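Local coordinates for putative phosphosugar isomerase (PDB 3FJ1), which probably binds phosphosugars through its two SIS domains and may act as an isomerase or aminotransferase, although its function has not been established, at residues D42-A47 against L90-C95; L67-P72 against A168-D173; L124-A129 against T139-A144; K154-S159 against D308-I313; F209-G214 against F255-F260. All blocks are in the same frame, centred on the assembly; numbering follows the deposited sequence.

How the contacts relate
Contacts 1 and 5 are equivalent strand pairs in the two SIS domains, each joining the first and third strands of a parallel sheet ordered 2-1-3-4-5; their centres lie about 33 Å apart. Contact 3 pairs the last two strands of the first sheet. Contact 2 touches contact 1, where Leu-94 and Trp-170 meet, and shares helix 153-171 with contact 4, about 19 Å away between centres. Contact 4 lies about 5 Å from the chain's centre and joins the two domains: its helix 153-171 meets contact 3 through Ile-142 and Ala-144, and its helix 308-326 meets contact 5 through Leu-312 and Phe-260. Contacts 1, 2 and 5 also touch the second subunit.

Contact 1 of 5, residues D42-A47 against L90-C95; sequences DPSFVA and LDRALC
Two neighbouring parallel strands of the first SIS domain's sheet begin here, 45-49 beside 93-99, and Phe-45 and Ala-93 form the first bridge between them. The backbone of 42-47 joins its partner through three hydrogen bonds: Ser-44 N to Arg-92 O (2.8 Å), Leu-94 N to Phe-45 O (3.0 Å) and Ala-47 N to Leu-94 O (2.8 Å). The last two run close to straight, whereas the Ser-44 bond is more bent, at 146°. Arg-92 O also has Pro-43 CB close by.

On the face carrying Phe-45, Ala-47, Ala-93 and Cys-95, the phenyl ring, in the conformer described, one of two modelled, leans over the neighbouring strand. Its CG stands between the backbone N and the carbonyl carbon (chi1 73°), which swings the ring across to Ala-93. The Ala-93 methyl sits over one ring face in a CH-pi contact, CB 3.7 Å from the ring centroid and displaced toward the CZ side. Leu-90 CD2 meets the ring at its edge, 3.9 Å from CE2. On the other face Val-46 CG1 and Leu-94 CD2 are more loosely apposed, 4.2 Å apart.

Val-46 bonds on to Ala-74 of strand 73-75 and to Pro-72 just before it, and Ala-93 to Leu-120 on the far side. Helix 153-171 packs Trp-170 against Pro-43 and Leu-94, helix 105-116 backs Leu-90 and Cys-95, and Pro-72 of the second subunit reaches Phe-45.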
# COMPACT_ATOMS: atom_id res chain seq x y z
N ASP A 42 26.36 7.27 -6.12
CA ASP A 42 26.31 6.53 -4.85
C ASP A 42 25.19 7.06 -3.92
O ASP A 42 25.45 7.42 -2.77
CB ASP A 42 27.69 6.62 -4.17
CG ASP A 42 27.98 5.45 -3.22
OD1 ASP A 42 27.14 4.54 -3.08
OD2 ASP A 42 29.12 5.42 -2.67
N PRO A 43 23.94 7.10 -4.41
CA PRO A 43 22.84 7.60 -3.56
C PRO A 43 22.60 6.69 -2.33
O PRO A 43 22.93 5.50 -2.35
CB PRO A 43 21.62 7.57 -4.49
CG PRO A 43 21.98 6.56 -5.56
CD PRO A 43 23.47 6.66 -5.73
N SER A 44 22.05 7.27 -1.28
CA SER A 44 21.84 6.57 -0.02
C SER A 44 20.39 6.19 0.22
O SER A 44 20.08 5.60 1.24
CB SER A 44 22.32 7.42 1.14
OG SER A 44 21.75 8.71 1.10
N PHE A 45 19.52 6.50 -0.72
CA PHE A 45 18.15 6.02 -0.61
C PHE A 45 17.43 6.19 -1.94
O PHE A 45 17.95 6.79 -2.89
CB PHE A 45 17.34 6.60 0.57
CG PHE A 45 16.94 8.03 0.40
CD1 PHE A 45 17.81 9.05 0.71
CD2 PHE A 45 15.67 8.36 -0.04
CE1 PHE A 45 17.44 10.40 0.57
CE2 PHE A 45 15.28 9.68 -0.18
CZ PHE A 45 16.17 10.71 0.12
N VAL A 46 16.29 5.51 -2.00
CA VAL A 46 15.51 5.44 -3.23
C VAL A 46 14.07 5.91 -2.97
O VAL A 46 13.49 5.57 -1.94
CB VAL A 46 15.46 4.00 -3.77
CG1 VAL A 46 14.68 3.96 -5.10
CG2 VAL A 46 16.89 3.42 -3.95
N ALA A 47 13.50 6.64 -3.93
CA ALA A 47 12.09 7.02 -3.89
C ALA A 47 11.44 6.46 -5.13
O ALA A 47 12.08 6.43 -6.18
CB ALA A 47 11.90 8.53 -3.84
N LEU A 90 15.59 15.58 -1.13
CA LEU A 90 15.90 14.41 -1.94
C LEU A 90 17.33 14.37 -2.53
O LEU A 90 17.61 13.58 -3.44
CB LEU A 90 14.85 14.24 -3.05
CG LEU A 90 13.43 13.95 -2.56
CD1 LEU A 90 12.42 13.96 -3.73
CD2 LEU A 90 13.40 12.62 -1.86
N ASP A 91 18.23 15.19 -1.98
CA ASP A 91 19.63 15.15 -2.37
C ASP A 91 20.10 13.73 -2.01
O ASP A 91 19.64 13.16 -1.03
CB ASP A 91 20.45 16.20 -1.58
CG ASP A 91 20.05 17.66 -1.88
OD1 ASP A 91 19.72 18.03 -3.03
OD2 ASP A 91 20.09 18.47 -0.93
N ARG A 92 21.00 13.14 -2.76
CA ARG A 92 21.46 11.78 -2.43
C ARG A 92 20.43 10.68 -2.68
O ARG A 92 20.65 9.53 -2.28
CB ARG A 92 21.91 11.65 -0.95
CG ARG A 92 22.91 12.68 -0.44
CD ARG A 92 24.27 12.54 -1.09
NE ARG A 92 25.21 13.55 -0.59
CZ ARG A 92 26.39 13.82 -1.13
NH1 ARG A 92 26.83 13.15 -2.19
NH2 ARG A 92 27.15 14.78 -0.59
N ALA A 93 19.31 11.00 -3.33
CA ALA A 93 18.30 9.99 -3.62
C ALA A 93 18.27 9.64 -5.10
O ALA A 93 18.54 10.50 -5.96
CB ALA A 93 16.92 10.52 -3.22
N LEU A 94 17.97 8.38 -5.38
CA LEU A 94 17.56 7.92 -6.72
C LEU A 94 16.03 8.03 -6.68
O LEU A 94 15.39 7.52 -5.74
CB LEU A 94 17.88 6.44 -6.93
CG LEU A 94 17.19 5.67 -8.08
CD1 LEU A 94 17.50 6.30 -9.46
CD2 LEU A 94 17.59 4.19 -8.16
N CYS A 95 15.43 8.68 -7.66
CA CYS A 95 13.98 8.62 -7.81
C CYS A 95 13.65 7.74 -9.02
O CYS A 95 14.01 8.07 -10.15
CB CYS A 95 13.37 10.00 -7.96
SG CYS A 95 11.56 9.93 -8.20

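Contact 2 of 5, residues L67-P72 against A168-D173; sequences LLLGLP and ADWAED
This is an apolar contact between two helix ends in the first SIS domain, where the C-terminal turn of helix 53-69 and the chain leaving it meet the end of helix 153-171. The touching parts run roughly antiparallel, 150° apart, and no hydrogen bond crosses between them.

Leu-69 divides its branches between two partners. Its CD1 lies over one face of the Trp-170 indole in a CH-pi contact, 3.8 Å from the centroid of the six-membered ring and 16° off the normal. The other methyl, CD2, rests 3.8 Å from Ala-171 CB. Trp-170 has CG anti to the backbone N (chi1 -180°), and the indole extends from there toward the 67-72 segment. Leu-71 CD1 approaches the far end of the six-membered ring obliquely, with 3.3 Å to CH2. An alanine in place of Trp-170 is likely to leave Leu-69 CD1 and Leu-71 CD1 without the surface on which both rest.

At the other end of the contact Leu-68 CD2 lies 3.5 Å from Asp-173 OD2, while Asp-173 OD1 caps the following helix by accepting from Leu-176 N. A Schellman motif ends helix 153-171: Asp-173 N bonds to Ala-168 O at 2.9 Å, accompanied by a weak bond from Glu-172 N to Asp-169 O.

Helix 8-41 flanks Trp-170 through Leu-38 and Arg-39, and Leu-176 of helix 174-181 packs on Leu-68.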
# COMPACT_ATOMS: atom_id res chain seq x y z
N LEU A 67 16.97 -5.76 -0.46
CA LEU A 67 17.69 -7.05 -0.31
C LEU A 67 19.08 -7.09 -0.98
O LEU A 67 20.02 -7.68 -0.44
CB LEU A 67 16.83 -8.22 -0.79
CG LEU A 67 15.49 -8.43 -0.07
CD1 LEU A 67 14.69 -9.60 -0.64
CD2 LEU A 67 15.66 -8.58 1.43
N LEU A 68 19.22 -6.45 -2.13
CA LEU A 68 20.53 -6.41 -2.85
C LEU A 68 21.52 -5.36 -2.37
O LEU A 68 22.73 -5.62 -2.27
CB LEU A 68 20.33 -6.12 -4.33
CG LEU A 68 19.88 -7.23 -5.22
CD1 LEU A 68 19.56 -6.56 -6.58
CD2 LEU A 68 20.92 -8.38 -5.36
N LEU A 69 21.02 -4.16 -2.13
CA LEU A 69 21.85 -3.02 -1.83
C LEU A 69 21.69 -2.44 -0.43
O LEU A 69 22.52 -1.62 0.01
CB LEU A 69 21.54 -1.94 -2.86
CG LEU A 69 21.90 -2.27 -4.31
CD1 LEU A 69 21.10 -1.36 -5.20
CD2 LEU A 69 23.40 -2.15 -4.55
N GLY A 70 20.65 -2.87 0.28
CA GLY A 70 20.34 -2.34 1.60
C GLY A 70 19.83 -0.89 1.62
O GLY A 70 19.78 -0.25 2.67
N LEU A 71 19.40 -0.39 0.47
CA LEU A 71 18.93 0.98 0.38
C LEU A 71 17.46 1.03 0.73
O LEU A 71 16.67 0.27 0.19
CB LEU A 71 19.15 1.57 -1.02
CG LEU A 71 20.62 1.77 -1.42
CD1 LEU A 71 20.71 2.33 -2.83
CD2 LEU A 71 21.36 2.69 -0.44
N PRO A 72 17.09 1.92 1.66
CA PRO A 72 15.68 2.08 2.00
C PRO A 72 14.94 2.75 0.82
O PRO A 72 15.50 3.61 0.12
CB PRO A 72 15.72 2.95 3.25
CG PRO A 72 16.99 3.71 3.12
CD PRO A 72 17.95 2.84 2.41
N ALA A 168 20.92 -5.12 -10.72
CA ALA A 168 21.92 -6.14 -10.85
C ALA A 168 23.25 -5.53 -11.35
O ALA A 168 24.31 -5.90 -10.86
CB ALA A 168 21.43 -7.23 -11.77
N ASP A 169 23.18 -4.60 -12.30
CA ASP A 169 24.40 -3.94 -12.80
C ASP A 169 24.98 -3.03 -11.70
O ASP A 169 26.19 -2.94 -11.49
CB ASP A 169 24.14 -3.09 -14.07
CG ASP A 169 24.09 -3.91 -15.38
OD1 ASP A 169 24.49 -5.12 -15.39
OD2 ASP A 169 23.64 -3.32 -16.41
N TRP A 170 24.09 -2.34 -10.98
CA TRP A 170 24.51 -1.45 -9.90
C TRP A 170 25.18 -2.23 -8.77
O TRP A 170 26.25 -1.83 -8.28
CB TRP A 170 23.29 -0.63 -9.46
CG TRP A 170 23.48 0.36 -8.37
CD1 TRP A 170 24.63 0.81 -7.84
CD2 TRP A 170 22.43 1.09 -7.75
NE1 TRP A 170 24.37 1.74 -6.86
CE2 TRP A 170 23.02 1.93 -6.79
CE3 TRP A 170 21.04 1.09 -7.89
CZ2 TRP A 170 22.26 2.78 -5.98
CZ3 TRP A 170 20.29 1.95 -7.08
CH2 TRP A 170 20.91 2.76 -6.14
N ALA A 171 24.60 -3.37 -8.38
CA ALA A 171 25.16 -4.23 -7.35
C ALA A 171 26.32 -5.09 -7.88
O ALA A 171 27.08 -5.69 -7.10
CB ALA A 171 24.04 -5.15 -6.74
N GLU A 172 26.45 -5.15 -9.21
CA GLU A 172 27.43 -6.01 -9.87
C GLU A 172 27.23 -7.46 -9.42
O GLU A 172 28.16 -8.13 -8.99
CB GLU A 172 28.86 -5.49 -9.63
CG GLU A 172 29.05 -4.08 -10.22
CD GLU A 172 30.42 -3.50 -9.95
OE1 GLU A 172 30.69 -3.08 -8.79
OE2 GLU A 172 31.19 -3.43 -10.92
N ASP A 173 25.99 -7.91 -9.52
CA ASP A 173 25.60 -9.23 -9.03
C ASP A 173 25.48 -10.20 -10.20
O ASP A 173 24.51 -10.18 -10.96
CB ASP A 173 24.30 -9.14 -8.25
CG ASP A 173 23.95 -10.41 -7.51
OD1 ASP A 173 23.94 -11.52 -8.09
OD2 ASP A 173 23.70 -10.29 -6.32

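Contact 3 of 5, residues L124-A129 against T139-A144; sequences LTNDAA and TIDIHA
Asn-126 reaches across to Ala-144, and its amide binds two backbone groups of the following loop. OD1 accepts from Ala-144 N at 3.1 Å, from above the plane of the amide and at a bent 139°, while ND2 donates to Gly-145 O. The Ala-144 methyl packs against the same amide, its CB 3.4 Å from Asn-126 OD1. With CG anti to the backbone N (chi1 -155°), the side chain stretches past Ile-142 to get there.

Leu-124 lies alongside Ile-140, pointing the same way, with CD2 3.6 Å from Ile-140 CB. The two belong to the beta-alpha-beta unit of strand 120-125, helix 131-134 and strand 138-141, which closes one edge of the first sheet within this chain. Parallel pairing continues through Thr-125: its N donates to Ile-140 O (3.2 Å) and its O accepts from Ile-142 N (2.9 Å).

Thr-125 turns its methyl to that of Thr-139, CG2 to CG2 3.5 Å, and its OG1 accepts from Asp-127 N in an ST turn as well as bonding to Ser-99 O. In an Asx turn, Asp-141 OD1 accepts from His-143 N. One water links Ala-128 N, which donates to it, with Asp-141 OD2, which accepts from it at 3.0 Å.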
# COMPACT_ATOMS: atom_id res chain seq x y z
N LEU A 124 11.37 4.30 -15.97
CA LEU A 124 11.18 3.00 -16.61
C LEU A 124 9.82 3.13 -17.34
O LEU A 124 8.77 3.25 -16.71
CB LEU A 124 11.12 1.85 -15.61
CG LEU A 124 12.32 1.68 -14.66
CD1 LEU A 124 12.20 0.38 -13.84
CD2 LEU A 124 13.64 1.73 -15.39
N THR A 125 9.86 3.16 -18.67
CA THR A 125 8.68 3.47 -19.48
C THR A 125 8.74 2.79 -20.84
O THR A 125 9.83 2.44 -21.32
CB THR A 125 8.48 5.04 -19.62
OG1 THR A 125 7.28 5.35 -20.34
CG2 THR A 125 9.63 5.73 -20.31
N ASN A 126 7.55 2.59 -21.41
CA ASN A 126 7.39 2.02 -22.77
C ASN A 126 7.38 3.11 -23.85
O ASN A 126 7.24 2.81 -25.04
CB ASN A 126 6.11 1.16 -22.84
CG ASN A 126 6.18 0.08 -23.92
OD1 ASN A 126 7.25 -0.44 -24.25
ND2 ASN A 126 5.00 -0.26 -24.48
N ASP A 127 7.45 4.38 -23.44
CA ASP A 127 7.56 5.48 -24.40
C ASP A 127 8.68 6.43 -24.01
O ASP A 127 8.51 7.30 -23.16
CB ASP A 127 6.23 6.23 -24.50
CG ASP A 127 6.24 7.27 -25.61
OD1 ASP A 127 7.32 7.55 -26.17
OD2 ASP A 127 5.15 7.80 -25.91
N ALA A 128 9.82 6.28 -24.67
CA ALA A 128 10.98 7.13 -24.41
C ALA A 128 10.81 8.61 -24.81
O ALA A 128 11.66 9.43 -24.49
CB ALA A 128 12.22 6.54 -25.10
N ALA A 129 9.75 8.95 -25.53
CA ALA A 129 9.52 10.34 -25.91
C ALA A 129 8.39 10.98 -25.11
O ALA A 129 7.97 12.09 -25.41
CB ALA A 129 9.23 10.45 -27.41
N THR A 139 16.21 7.76 -19.05
CA THR A 139 15.05 6.93 -19.36
C THR A 139 15.50 5.57 -19.81
O THR A 139 16.36 5.43 -20.69
CB THR A 139 14.18 7.56 -20.42
OG1 THR A 139 13.67 8.79 -19.89
CG2 THR A 139 13.00 6.60 -20.83
N ILE A 140 14.92 4.54 -19.20
CA ILE A 140 15.15 3.18 -19.65
C ILE A 140 13.87 2.71 -20.36
O ILE A 140 12.80 2.55 -19.74
CB ILE A 140 15.50 2.25 -18.48
CG1 ILE A 140 16.86 2.65 -17.90
CG2 ILE A 140 15.50 0.81 -18.94
CD1 ILE A 140 17.19 2.05 -16.57
N ASP A 141 13.99 2.50 -21.67
CA ASP A 141 12.91 1.95 -22.48
C ASP A 141 12.75 0.45 -22.11
O ASP A 141 13.69 -0.34 -22.24
CB ASP A 141 13.27 2.12 -23.94
CG ASP A 141 12.17 1.73 -24.91
OD1 ASP A 141 11.24 0.95 -24.59
OD2 ASP A 141 12.27 2.20 -26.07
N ILE A 142 11.56 0.09 -21.66
CA ILE A 142 11.26 -1.30 -21.25
C ILE A 142 11.04 -2.30 -22.40
O ILE A 142 10.99 -3.53 -22.17
CB ILE A 142 10.10 -1.36 -20.22
CG1 ILE A 142 8.73 -1.05 -20.86
CG2 ILE A 142 10.45 -0.41 -19.00
CD1 ILE A 142 7.52 -1.19 -19.91
N HIS A 143 10.93 -1.81 -23.62
CA HIS A 143 10.77 -2.68 -24.78
C HIS A 143 9.62 -3.70 -24.68
O HIS A 143 9.77 -4.86 -25.06
CB HIS A 143 12.12 -3.39 -25.09
CG HIS A 143 13.21 -2.46 -25.51
ND1 HIS A 143 14.01 -1.78 -24.62
CD2 HIS A 143 13.62 -2.07 -26.74
CE1 HIS A 143 14.87 -1.03 -25.28
NE2 HIS A 143 14.66 -1.19 -26.57
N ALA A 144 8.48 -3.26 -24.16
CA ALA A 144 7.30 -4.09 -24.02
C ALA A 144 6.59 -4.15 -25.37
O ALA A 144 5.89 -5.12 -25.65
CB ALA A 144 6.35 -3.49 -23.00
O HOH W 1 9.14 0.45 -26.07
O HOH W 2 9.93 4.08 -26.52

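Contact 4 of 5, residues K154-S159 against D308-I313; sequences KTFVTS and DPLSLI
Phe-156 and Val-157 on helix 153-171 meet Leu-310 and Ile-313 on helix 308-326, an antiparallel helix pair that joins the two SIS domains of the chain near its centre. The axes of the short segments lie 10.7 Å apart at closest approach, with an angle of 169° between their directions, and the four buried side chains meet without any hydrogen bond.

Along the first helix, Lys-154 takes no part in this interface: its NZ forms a salt bridge with Glu-15 OE1 and a hydrogen bond to Pro-146 O. Thr-155 likewise belongs to other surroundings, its backbone N donating to Glu-147 OE1.

Phe-156 is the first residue to reach the partner. Its CG is anti to the backbone N (chi1 -177°), and the ring projects toward the second helix, where CE2 lies 4.1 Å from Ile-313 CG2 and 4.2 Å from Leu-310 CD2. Both methyls approach the ring obliquely, and the Phe-156 and Ile-313 side chains cross at about a right angle. Val-157 follows with a contact on each of the same two residues. Leu-310 CD2 comes close to its backbone, 4.0 Å from Val-157 CA, and Val-157 CG2 is 4.3 Å from Ile-313 CG2.

Thr-158 turns its side chain from the partner helix and donates through OG1 to Lys-154 O, which also receives Thr-158 N. Ser-159 repeats this pattern one residue on: its N and OG reach Thr-155 O from opposite faces of the carbonyl plane, the OG bond measuring 2.7 Å.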
# COMPACT_ATOMS: atom_id res chain seq x y z
N LYS A 154 2.88 -7.62 -20.63
CA LYS A 154 4.23 -7.33 -21.07
C LYS A 154 4.82 -6.15 -20.30
O LYS A 154 5.99 -6.16 -19.92
CB LYS A 154 4.24 -7.01 -22.57
CG LYS A 154 3.92 -8.19 -23.42
CD LYS A 154 4.14 -7.89 -24.93
CE LYS A 154 3.27 -6.78 -25.50
NZ LYS A 154 3.64 -6.56 -26.94
N THR A 155 4.01 -5.12 -20.14
CA THR A 155 4.42 -3.93 -19.41
C THR A 155 4.84 -4.29 -17.99
O THR A 155 5.87 -3.83 -17.51
CB THR A 155 3.30 -2.87 -19.41
OG1 THR A 155 3.19 -2.30 -20.73
CG2 THR A 155 3.62 -1.74 -18.43
N PHE A 156 4.03 -5.08 -17.28
CA PHE A 156 4.43 -5.49 -15.92
C PHE A 156 5.78 -6.24 -15.91
O PHE A 156 6.71 -5.88 -15.17
CB PHE A 156 3.36 -6.36 -15.26
CG PHE A 156 3.72 -6.72 -13.86
CD1 PHE A 156 3.40 -5.88 -12.82
CD2 PHE A 156 4.51 -7.84 -13.58
CE1 PHE A 156 3.75 -6.18 -11.52
CE2 PHE A 156 4.88 -8.15 -12.26
CZ PHE A 156 4.51 -7.30 -11.22
N VAL A 157 5.89 -7.28 -16.73
CA VAL A 157 7.09 -8.13 -16.76
C VAL A 157 8.32 -7.36 -17.15
O VAL A 157 9.31 -7.39 -16.43
CB VAL A 157 6.88 -9.41 -17.60
CG1 VAL A 157 8.19 -10.18 -17.72
CG2 VAL A 157 5.78 -10.30 -16.97
N THR A 158 8.26 -6.64 -18.27
CA THR A 158 9.41 -5.87 -18.76
C THR A 158 9.81 -4.70 -17.84
O THR A 158 11.00 -4.41 -17.69
CB THR A 158 9.23 -5.35 -20.20
OG1 THR A 158 8.09 -4.49 -20.29
CG2 THR A 158 9.11 -6.52 -21.21
N SER A 159 8.83 -4.05 -17.21
CA SER A 159 9.12 -2.99 -16.23
C SER A 159 9.98 -3.57 -15.09
O SER A 159 11.02 -2.99 -14.68
CB SER A 159 7.84 -2.35 -15.69
OG SER A 159 7.17 -1.56 -16.69
N ASP A 308 12.36 -15.05 -9.47
CA ASP A 308 11.34 -16.09 -9.33
C ASP A 308 9.90 -15.59 -9.46
O ASP A 308 9.10 -16.23 -10.12
CB ASP A 308 11.50 -16.90 -8.03
CG ASP A 308 12.49 -18.08 -8.15
OD1 ASP A 308 13.10 -18.32 -9.22
OD2 ASP A 308 12.65 -18.76 -7.13
N PRO A 309 9.56 -14.46 -8.82
CA PRO A 309 8.18 -13.97 -8.93
C PRO A 309 7.69 -13.69 -10.36
O PRO A 309 6.51 -13.84 -10.61
CB PRO A 309 8.17 -12.72 -8.05
CG PRO A 309 9.24 -12.98 -7.05
CD PRO A 309 10.33 -13.65 -7.85
N LEU A 310 8.59 -13.32 -11.27
CA LEU A 310 8.19 -13.07 -12.65
C LEU A 310 7.70 -14.35 -13.33
O LEU A 310 6.73 -14.33 -14.11
CB LEU A 310 9.33 -12.42 -13.42
CG LEU A 310 9.64 -10.95 -13.10
CD1 LEU A 310 10.93 -10.60 -13.79
CD2 LEU A 310 8.49 -10.00 -13.50
N SER A 311 8.34 -15.47 -13.02
CA SER A 311 7.89 -16.73 -13.58
C SER A 311 6.45 -17.05 -13.04
O SER A 311 5.54 -17.45 -13.78
CB SER A 311 8.90 -17.83 -13.21
OG SER A 311 8.38 -19.11 -13.53
N LEU A 312 6.24 -16.83 -11.75
CA LEU A 312 4.95 -17.12 -11.12
C LEU A 312 3.80 -16.28 -11.71
O LEU A 312 2.73 -16.79 -11.95
CB LEU A 312 5.03 -16.86 -9.61
CG LEU A 312 6.14 -17.56 -8.83
CD1 LEU A 312 6.06 -17.21 -7.35
CD2 LEU A 312 6.02 -19.09 -9.05
N ILE A 313 4.05 -14.99 -11.91
CA ILE A 313 3.02 -14.11 -12.47
C ILE A 313 2.70 -14.49 -13.91
O ILE A 313 1.56 -14.36 -14.32
CB ILE A 313 3.34 -12.61 -12.30
CG1 ILE A 313 2.05 -11.76 -12.41
CG2 ILE A 313 4.50 -12.15 -13.26
CD1 ILE A 313 1.02 -11.93 -11.24

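Contact 5 of 5, residues F209-G214 against F255-F260; sequences FTLGRG and FPVLGF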
# COMPACT_ATOMS: atom_id res chain seq x y z
N PHE A 209 -8.46 -15.26 -3.37
CA PHE A 209 -7.51 -14.67 -2.46
C PHE A 209 -6.09 -15.05 -2.89
O PHE A 209 -5.81 -16.20 -3.20
CB PHE A 209 -7.75 -15.11 -1.01
CG PHE A 209 -9.10 -14.70 -0.48
CD1 PHE A 209 -9.38 -13.37 -0.27
CD2 PHE A 209 -10.06 -15.65 -0.17
CE1 PHE A 209 -10.61 -12.97 0.23
CE2 PHE A 209 -11.29 -15.28 0.32
CZ PHE A 209 -11.57 -13.92 0.52
N THR A 210 -5.24 -14.04 -3.04
CA THR A 210 -3.82 -14.28 -3.34
C THR A 210 -2.98 -13.93 -2.11
O THR A 210 -3.33 -13.03 -1.33
CB THR A 210 -3.37 -13.47 -4.57
OG1 THR A 210 -3.57 -12.07 -4.32
CG2 THR A 210 -4.18 -13.92 -5.80
N LEU A 211 -1.90 -14.68 -1.92
CA LEU A 211 -0.97 -14.46 -0.83
C LEU A 211 0.45 -14.33 -1.35
O LEU A 211 0.83 -14.90 -2.38
CB LEU A 211 -1.00 -15.62 0.18
CG LEU A 211 -2.33 -16.07 0.77
CD1 LEU A 211 -2.07 -17.25 1.79
CD2 LEU A 211 -3.05 -14.93 1.44
N GLY A 212 1.24 -13.57 -0.61
CA GLY A 212 2.65 -13.43 -0.86
C GLY A 212 3.34 -13.20 0.48
O GLY A 212 2.69 -12.97 1.48
N ARG A 213 4.65 -13.31 0.49
CA ARG A 213 5.44 -13.05 1.69
C ARG A 213 6.78 -12.50 1.23
O ARG A 213 7.47 -13.15 0.46
CB ARG A 213 5.58 -14.32 2.53
CG ARG A 213 6.40 -14.19 3.83
CD ARG A 213 5.78 -13.15 4.79
NE ARG A 213 6.33 -13.22 6.15
CZ ARG A 213 6.29 -12.20 7.01
NH1 ARG A 213 5.79 -11.04 6.64
NH2 ARG A 213 6.80 -12.32 8.22
N GLY A 214 7.16 -11.31 1.70
CA GLY A 214 8.36 -10.67 1.17
C GLY A 214 8.16 -10.27 -0.30
O GLY A 214 7.10 -9.79 -0.70
N PHE A 255 -13.57 -19.15 -0.60
CA PHE A 255 -12.99 -18.96 -1.91
C PHE A 255 -11.57 -19.53 -2.00
O PHE A 255 -10.88 -19.67 -0.97
CB PHE A 255 -13.00 -17.48 -2.29
CG PHE A 255 -14.38 -16.91 -2.36
CD1 PHE A 255 -15.28 -17.36 -3.33
CD2 PHE A 255 -14.79 -15.93 -1.47
CE1 PHE A 255 -16.56 -16.83 -3.39
CE2 PHE A 255 -16.07 -15.40 -1.53
CZ PHE A 255 -16.97 -15.87 -2.48
N PRO A 256 -11.13 -19.88 -3.24
CA PRO A 256 -9.79 -20.44 -3.40
C PRO A 256 -8.69 -19.44 -3.00
O PRO A 256 -8.82 -18.21 -3.19
CB PRO A 256 -9.69 -20.74 -4.90
CG PRO A 256 -11.05 -20.69 -5.43
CD PRO A 256 -11.83 -19.78 -4.53
N VAL A 257 -7.60 -20.00 -2.47
CA VAL A 257 -6.46 -19.22 -2.02
C VAL A 257 -5.25 -19.65 -2.84
O VAL A 257 -5.01 -20.84 -3.03
CB VAL A 257 -6.22 -19.47 -0.52
CG1 VAL A 257 -5.01 -18.69 -0.02
CG2 VAL A 257 -7.48 -19.14 0.30
N LEU A 258 -4.50 -18.67 -3.35
CA LEU A 258 -3.33 -18.95 -4.15
C LEU A 258 -2.10 -18.32 -3.48
O LEU A 258 -1.99 -17.09 -3.42
CB LEU A 258 -3.52 -18.35 -5.53
CG LEU A 258 -2.65 -18.82 -6.69
CD1 LEU A 258 -3.01 -18.02 -7.95
CD2 LEU A 258 -1.15 -18.86 -6.44
N GLY A 259 -1.18 -19.16 -3.01
CA GLY A 259 0.04 -18.69 -2.38
C GLY A 259 1.20 -18.58 -3.36
O GLY A 259 1.67 -19.59 -3.89
N PHE A 260 1.65 -17.34 -3.58
CA PHE A 260 2.81 -17.03 -4.40
C PHE A 260 4.08 -17.23 -3.57
O PHE A 260 4.40 -16.41 -2.70
CB PHE A 260 2.73 -15.61 -4.96
CG PHE A 260 1.72 -15.48 -6.08
CD1 PHE A 260 2.06 -15.81 -7.36
CD2 PHE A 260 0.42 -15.03 -5.84
CE1 PHE A 260 1.15 -15.69 -8.39
CE2 PHE A 260 -0.49 -14.89 -6.86
CZ PHE A 260 -0.15 -15.21 -8.12
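Phe-209 and Phe-255 both hold CG anti to the carbonyl carbon (chi1 -62° and -61°), and from these positions Phe-209 CE2 arrives at the edge of the Phe-255 ring, near its plane. The same CE2 lies 3.8 Å from Phe-255 CB, and Phe-209 CB packs on Val-257 CG2. A serine at Phe-209 would probably leave Phe-255 CB and the edge of its ring without the aromatic carbon that meets them.

On the face that carries Phe-209 and Val-257, Leu-211 CD1 rests on Val-257 CG1 at 3.7 Å, beside Gly-259, which has no side chain to add. Across the sheet, Phe-260 presents a ring edge to two groups: CE2 lies 3.9 Å from Thr-210 CB, and CD2 3.5 Å from Leu-211 O. Leu-258 CD2, two residues earlier in the chain, lies over the centre of one face of that ring.

Four backbone hydrogen bonds join the strands. Phe-209 N donates to Pro-256 O at 3.0 Å in an almost straight bond (176°); Leu-258 N to Phe-209 O, Leu-211 N to Leu-258 O and Phe-260 N to Leu-211 O complete the series.

Helix 217-231 packs on Phe-260, and Arg-213 forms a salt bridge with Asp-106 of the second subunit. Strands 208-212 and 257-259 are thus adjacent inner strands of a five-stranded parallel sheet with helices packed against it, the alpha/beta architecture of an SIS domain.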